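Local coordinates for single-stranded DNA-binding protein (Enterobacter phage Enc34, PDB 5ODK) that probably binds single-stranded DNA through an OB fold, consistent with a role in replication of the phage genome, at residues 6-11 against 16-21; 72-77 against 151-156. One frame throughout, in Å; residues are numbered along the deposited sequence.

Overall arrangement
Two surface contacts illustrate how a hairpin and a helix join onto one sheet in an OB-fold protein. Contact 1 joins strands 8-12 and 15-18 in an N-terminal beta hairpin; contact 2 joins the last turn of helix 61-76 to the far part of strand 144-156. The first closes before the second opens along the chain, and their centres lie 19 Å apart. Strand 23-26 links them within the sheet, since it pairs with both 15-18 and 144-156. Helix 61-76 is shared as well: its earlier turns meet Leu17 of contact 1. With Gly21 touching Pro151 where the contacts adjoin, hairpin, helix and strand 144-156 each pack against the other two.

Contact 1: 6-11 against 16-21; sequences LVPAKK and VLYKSG
Ala9 and Lys10 both donate their backbone N-H to Leu17 O, the mark of a classic beta bulge in an antiparallel hairpin. Ala9 N is 2.7 Å from Leu17 O and lies in the carbonyl plane on a lone pair, whereas Lys10 N, 3.0 Å from Leu17 O, is tilted 21° from that plane. Leu17 N returns a bond to Lys10 O, and beyond the bulge Lys19 N bonds to Val7 O at 2.8 Å.

Apolar contacts gather round the Tyr18 ring. Leu6 CD1 sits 3.8 Å from the ring centroid of Tyr18, squarely over one face in a CH-pi contact, while Val16 CG1 lies toward the rim of the opposite face. With CG of Tyr18 anti to its carbonyl carbon (chi1 -62°), the ring stands where Leu6 CB can also meet Tyr18 CD1.

Apart from the ring, the extended chain of Lys19 passes Val7, Lys19 CD lying 3.7 Å from Val7 CG1.

A water ties Val7 N to Ser20 OG, which also bonds to His22.

Strand 15-18 lies between its hairpin partner and strand 23-26, with Val16 and Tyr18 touching Lys24, and Leu17 resting on Ile66 and Gln70 of helix 61-76.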
loop_
_atom_site.group_PDB
_atom_site.type_symbol
_atom_site.label_atom_id
_atom_site.label_comp_id
_atom_site.label_asym_id
_atom_site.label_seq_id
_atom_site.Cartn_x
_atom_site.Cartn_y
_atom_site.Cartn_z
ATOM N N LEU A 6 -1.415 -1.480 16.913
ATOM C CA LEU A 6 -0.959 -2.685 16.217
ATOM C C LEU A 6 0.023 -3.492 17.040
ATOM O O LEU A 6 0.867 -2.949 17.742
ATOM C CB LEU A 6 -0.273 -2.294 14.932
ATOM C CG LEU A 6 -1.144 -1.661 13.883
ATOM C CD1 LEU A 6 -0.254 -1.134 12.765
ATOM C CD2 LEU A 6 -2.165 -2.661 13.366
ATOM N N VAL A 7 -0.050 -4.796 16.884
ATOM C CA VAL A 7 0.754 -5.718 17.672
ATOM C C VAL A 7 1.636 -6.493 16.683
ATOM O O VAL A 7 1.121 -7.280 15.897
ATOM C CB VAL A 7 -0.115 -6.724 18.452
ATOM C CG1 VAL A 7 0.758 -7.698 19.250
ATOM C CG2 VAL A 7 -1.078 -6.006 19.376
ATOM N N PRO A 8 2.953 -6.244 16.688
ATOM C CA PRO A 8 3.814 -6.939 15.716
ATOM C C PRO A 8 3.819 -8.449 15.858
ATOM O O PRO A 8 3.854 -8.961 16.988
ATOM C CB PRO A 8 5.211 -6.349 15.969
ATOM C CG PRO A 8 4.953 -5.042 16.645
ATOM C CD PRO A 8 3.703 -5.229 17.454
ATOM N N ALA A 9 3.820 -9.141 14.715
ATOM C CA ALA A 9 4.045 -10.575 14.667
ATOM C C ALA A 9 5.477 -10.900 14.165
ATOM O O ALA A 9 6.153 -11.751 14.733
ATOM C CB ALA A 9 2.998 -11.247 13.808
ATOM N N LYS A 10 5.933 -10.213 13.120
ATOM C CA LYS A 10 7.242 -10.483 12.516
ATOM C C LYS A 10 7.761 -9.199 11.891
ATOM O O LYS A 10 7.071 -8.593 11.097
ATOM C CB LYS A 10 7.117 -11.579 11.434
ATOM C CG LYS A 10 8.412 -11.992 10.705
ATOM C CD LYS A 10 9.397 -12.734 11.607
ATOM C CE LYS A 10 10.719 -13.041 10.893
ATOM N NZ LYS A 10 11.732 -13.711 11.764
ATOM N N LYS A 11 8.978 -8.798 12.231
ATOM C CA LYS A 11 9.665 -7.641 11.652
ATOM C C LYS A 11 10.768 -8.165 10.701
ATOM O O LYS A 11 11.533 -9.070 11.052
ATOM C CB LYS A 11 10.218 -6.777 12.803
ATOM C CG LYS A 11 10.839 -5.439 12.412
ATOM C CD LYS A 11 11.168 -4.602 13.652
ATOM C CE LYS A 11 11.801 -3.252 13.316
ATOM N NZ LYS A 11 10.881 -2.438 12.469
ATOM N N VAL A 16 6.817 -4.983 8.327
ATOM C CA VAL A 16 6.298 -5.625 9.538
ATOM C C VAL A 16 4.980 -6.321 9.214
ATOM O O VAL A 16 4.126 -5.763 8.519
ATOM C CB VAL A 16 6.042 -4.624 10.685
ATOM C CG1 VAL A 16 5.657 -5.384 11.958
ATOM C CG2 VAL A 16 7.226 -3.714 10.933
ATOM N N LEU A 17 4.838 -7.553 9.693
ATOM C CA LEU A 17 3.552 -8.243 9.725
ATOM C C LEU A 17 3.042 -8.153 11.133
ATOM O O LEU A 17 3.780 -8.411 12.094
ATOM C CB LEU A 17 3.711 -9.706 9.322
ATOM C CG LEU A 17 2.448 -10.530 9.442
ATOM C CD1 LEU A 17 1.389 -10.112 8.411
ATOM C CD2 LEU A 17 2.787 -11.979 9.249
ATOM N N TYR A 18 1.779 -7.765 11.274
ATOM C CA TYR A 18 1.118 -7.633 12.564
ATOM C C TYR A 18 0.221 -8.849 12.822
ATOM O O TYR A 18 -0.243 -9.522 11.886
ATOM C CB TYR A 18 0.337 -6.290 12.638
ATOM C CG TYR A 18 1.270 -5.128 12.511
ATOM C CD1 TYR A 18 1.943 -4.637 13.620
ATOM C CD2 TYR A 18 1.544 -4.558 11.272
ATOM C CE1 TYR A 18 2.820 -3.579 13.518
ATOM C CE2 TYR A 18 2.469 -3.530 11.153
ATOM C CZ TYR A 18 3.095 -3.030 12.293
ATOM O OH TYR A 18 4.011 -2.005 12.174
ATOM N N LYS A 19 -0.073 -9.085 14.094
ATOM C CA LYS A 19 -0.897 -10.217 14.481
ATOM C C LYS A 19 -2.284 -10.198 13.873
ATOM O O LYS A 19 -2.880 -11.234 13.646
ATOM C CB LYS A 19 -0.995 -10.335 15.993
ATOM C CG LYS A 19 0.320 -10.786 16.607
ATOM C CD LYS A 19 0.154 -11.194 18.051
ATOM C CE LYS A 19 1.514 -11.420 18.677
ATOM N NZ LYS A 19 1.414 -12.003 20.042
ATOM N N SER A 20 -2.804 -8.989 13.638
ATOM C CA SER A 20 -4.092 -8.734 13.054
ATOM C C SER A 20 -4.107 -8.819 11.513
ATOM O O SER A 20 -5.140 -8.590 10.879
ATOM C CB SER A 20 -4.498 -7.324 13.490
ATOM O OG SER A 20 -3.448 -6.416 13.165
ATOM N N GLY A 21 -2.969 -9.128 10.901
ATOM C CA GLY A 21 -2.856 -9.259 9.452
ATOM C C GLY A 21 -2.459 -8.006 8.717
ATOM O O GLY A 21 -2.217 -8.031 7.518
HETATM O O HOH W 1 -2.342 -5.994 15.639
#

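Contact 2: 72-77 against 151-156; sequences ELTKKN and PWSQEN
The flat peptide joining Trp152 to Ser153 presents one face to Thr74, whose CG2 sits above it, 3.7 Å from Trp152 C. Thr74 meets the Pro151 ring at about a right angle, Thr74 OG1 coming to within 3.3 Å of Pro151 CB. Trp152 points away from the helix at CB, and its side chain touches Asn163 and Asn165 of strand 159-173.

One threonine thus carries the direct contact. Its CG2 stands anti to the backbone N (OG1 chi1 -58°), which sends the methyl to the strand and leaves the hydroxyl beside the helix backbone, hydrogen-bonded to Gln70 O.

The polar link is indirect: a water donates to Thr74 O at 2.8 Å and is also bonded to Ser153 OG. Thr74 O, in the last turn, also takes a weak bond from Asn77 N. Ser153 OG bonds to His78 ND1 and Glu155 OE1 to His78 NE2, so the strand holds both imidazole nitrogens just past the helix end.

The axes of 72-76 and 151-156 make an angle of 43° and come within 7.7 Å. A helix C-terminus here packs, through one helix side chain and a water, against the end of strand 144-156, which pairs antiparallel with 159-173 in the OB-fold sheet.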
loop_
_atom_site.group_PDB
_atom_site.type_symbol
_atom_site.label_atom_id
_atom_site.label_comp_id
_atom_site.label_asym_id
_atom_site.label_seq_id
_atom_site.Cartn_x
_atom_site.Cartn_y
_atom_site.Cartn_z
ATOM N N GLU A 72 -2.456 -15.277 0.014
ATOM C CA GLU A 72 -2.997 -16.624 0.034
ATOM C C GLU A 72 -3.966 -16.839 1.191
ATOM O O GLU A 72 -5.013 -17.454 1.029
ATOM C CB GLU A 72 -1.872 -17.680 0.017
ATOM C CG GLU A 72 -1.074 -17.651 -1.266
ATOM C CD GLU A 72 -1.943 -17.847 -2.513
ATOM O OE1 GLU A 72 -2.682 -18.846 -2.578
ATOM O OE2 GLU A 72 -1.903 -16.984 -3.417
ATOM N N LEU A 73 -3.641 -16.292 2.358
ATOM C CA LEU A 73 -4.514 -16.422 3.521
ATOM C C LEU A 73 -5.852 -15.725 3.247
ATOM O O LEU A 73 -6.933 -16.187 3.642
ATOM C CB LEU A 73 -3.834 -15.819 4.736
ATOM C CG LEU A 73 -4.558 -15.859 6.063
ATOM C CD1 LEU A 73 -4.804 -17.289 6.509
ATOM C CD2 LEU A 73 -3.762 -15.076 7.111
ATOM N N THR A 74 -5.756 -14.571 2.596
ATOM C CA THR A 74 -6.944 -13.772 2.334
ATOM C C THR A 74 -7.865 -14.513 1.348
ATOM O O THR A 74 -9.076 -14.549 1.523
ATOM C CB THR A 74 -6.527 -12.408 1.782
ATOM O OG1 THR A 74 -5.673 -11.770 2.730
ATOM C CG2 THR A 74 -7.733 -11.491 1.559
ATOM N N LYS A 75 -7.276 -15.153 0.330
ATOM C CA LYS A 75 -8.075 -15.987 -0.591
ATOM C C LYS A 75 -8.808 -17.073 0.201
ATOM O O LYS A 75 -9.979 -17.354 -0.043
ATOM C CB LYS A 75 -7.154 -16.646 -1.639
ATOM C CG LYS A 75 -6.548 -15.713 -2.683
ATOM C CD LYS A 75 -5.594 -16.506 -3.564
ATOM C CE LYS A 75 -4.886 -15.694 -4.615
ATOM N NZ LYS A 75 -3.947 -16.499 -5.403
ATOM N N LYS A 76 -8.080 -17.719 1.114
ATOM C CA LYS A 76 -8.599 -18.874 1.842
ATOM C C LYS A 76 -9.825 -18.518 2.685
ATOM O O LYS A 76 -10.737 -19.338 2.858
ATOM C CB LYS A 76 -7.480 -19.448 2.724
ATOM C CG LYS A 76 -7.838 -20.732 3.444
ATOM C CD LYS A 76 -6.639 -21.264 4.210
ATOM C CE LYS A 76 -6.964 -22.504 5.010
ATOM N NZ LYS A 76 -5.719 -23.122 5.538
ATOM N N ASN A 77 -9.823 -17.283 3.206
ATOM C CA ASN A 77 -10.838 -16.867 4.181
ATOM C C ASN A 77 -11.939 -15.990 3.617
ATOM O O ASN A 77 -12.686 -15.353 4.373
ATOM C CB ASN A 77 -10.124 -16.270 5.378
ATOM C CG ASN A 77 -9.387 -17.363 6.183
ATOM O OD1 ASN A 77 -9.975 -18.381 6.498
ATOM N ND2 ASN A 77 -8.102 -17.185 6.422
ATOM N N PRO A 151 -4.815 -6.722 3.277
ATOM C CA PRO A 151 -5.597 -7.267 2.154
ATOM C C PRO A 151 -7.068 -7.510 2.515
ATOM O O PRO A 151 -7.440 -7.668 3.691
ATOM C CB PRO A 151 -4.935 -8.624 1.927
ATOM C CG PRO A 151 -3.565 -8.504 2.487
ATOM C CD PRO A 151 -3.783 -7.681 3.733
ATOM N N TRP A 152 -7.897 -7.550 1.483
ATOM C CA TRP A 152 -9.286 -8.001 1.577
ATOM C C TRP A 152 -9.682 -8.599 0.231
ATOM O O TRP A 152 -9.099 -8.285 -0.793
ATOM C CB TRP A 152 -10.238 -6.883 2.012
ATOM C CG TRP A 152 -10.353 -5.705 1.139
ATOM C CD1 TRP A 152 -9.504 -4.625 1.097
ATOM C CD2 TRP A 152 -11.417 -5.421 0.238
ATOM N NE1 TRP A 152 -9.951 -3.703 0.203
ATOM C CE2 TRP A 152 -11.149 -4.133 -0.319
ATOM C CE3 TRP A 152 -12.595 -6.087 -0.124
ATOM C CZ2 TRP A 152 -12.007 -3.526 -1.238
ATOM C CZ3 TRP A 152 -13.469 -5.453 -1.034
ATOM C CH2 TRP A 152 -13.155 -4.186 -1.587
ATOM N N SER A 153 -10.684 -9.463 0.277
ATOM C CA SER A 153 -11.119 -10.184 -0.896
ATOM C C SER A 153 -12.436 -9.634 -1.417
ATOM O O SER A 153 -13.324 -9.248 -0.648
ATOM C CB SER A 153 -11.223 -11.681 -0.594
ATOM O OG SER A 153 -12.053 -11.906 0.517
ATOM N N GLN A 154 -12.562 -9.635 -2.737
ATOM C CA GLN A 154 -13.749 -9.133 -3.402
ATOM C C GLN A 154 -14.217 -10.076 -4.492
ATOM O O GLN A 154 -13.414 -10.549 -5.271
ATOM C CB GLN A 154 -13.473 -7.739 -3.937
ATOM C CG GLN A 154 -14.698 -7.012 -4.475
ATOM C CD GLN A 154 -14.336 -5.609 -4.885
ATOM O OE1 GLN A 154 -13.320 -5.409 -5.571
ATOM N NE2 GLN A 154 -15.163 -4.638 -4.495
ATOM N N GLU A 155 -15.516 -10.309 -4.529
ATOM C CA GLU A 155 -16.121 -11.137 -5.546
ATOM C C GLU A 155 -17.459 -10.516 -5.914
ATOM O O GLU A 155 -18.384 -10.466 -5.092
ATOM C CB GLU A 155 -16.321 -12.538 -4.989
ATOM C CG GLU A 155 -16.987 -13.533 -5.925
ATOM C CD GLU A 155 -17.308 -14.855 -5.269
ATOM O OE1 GLU A 155 -17.393 -14.915 -4.020
ATOM O OE2 GLU A 155 -17.494 -15.838 -6.005
ATOM N N ASN A 156 -17.535 -9.978 -7.125
ATOM C CA ASN A 156 -18.758 -9.367 -7.624
ATOM C C ASN A 156 -18.799 -9.469 -9.136
ATOM O O ASN A 156 -17.938 -10.102 -9.740
ATOM C CB ASN A 156 -18.914 -7.930 -7.089
ATOM C CG ASN A 156 -17.810 -6.982 -7.553
ATOM O OD1 ASN A 156 -17.226 -7.150 -8.619
ATOM N ND2 ASN A 156 -17.489 -5.995 -6.713
HETATM O O HOH W 2 -10.789 -12.818 2.840
#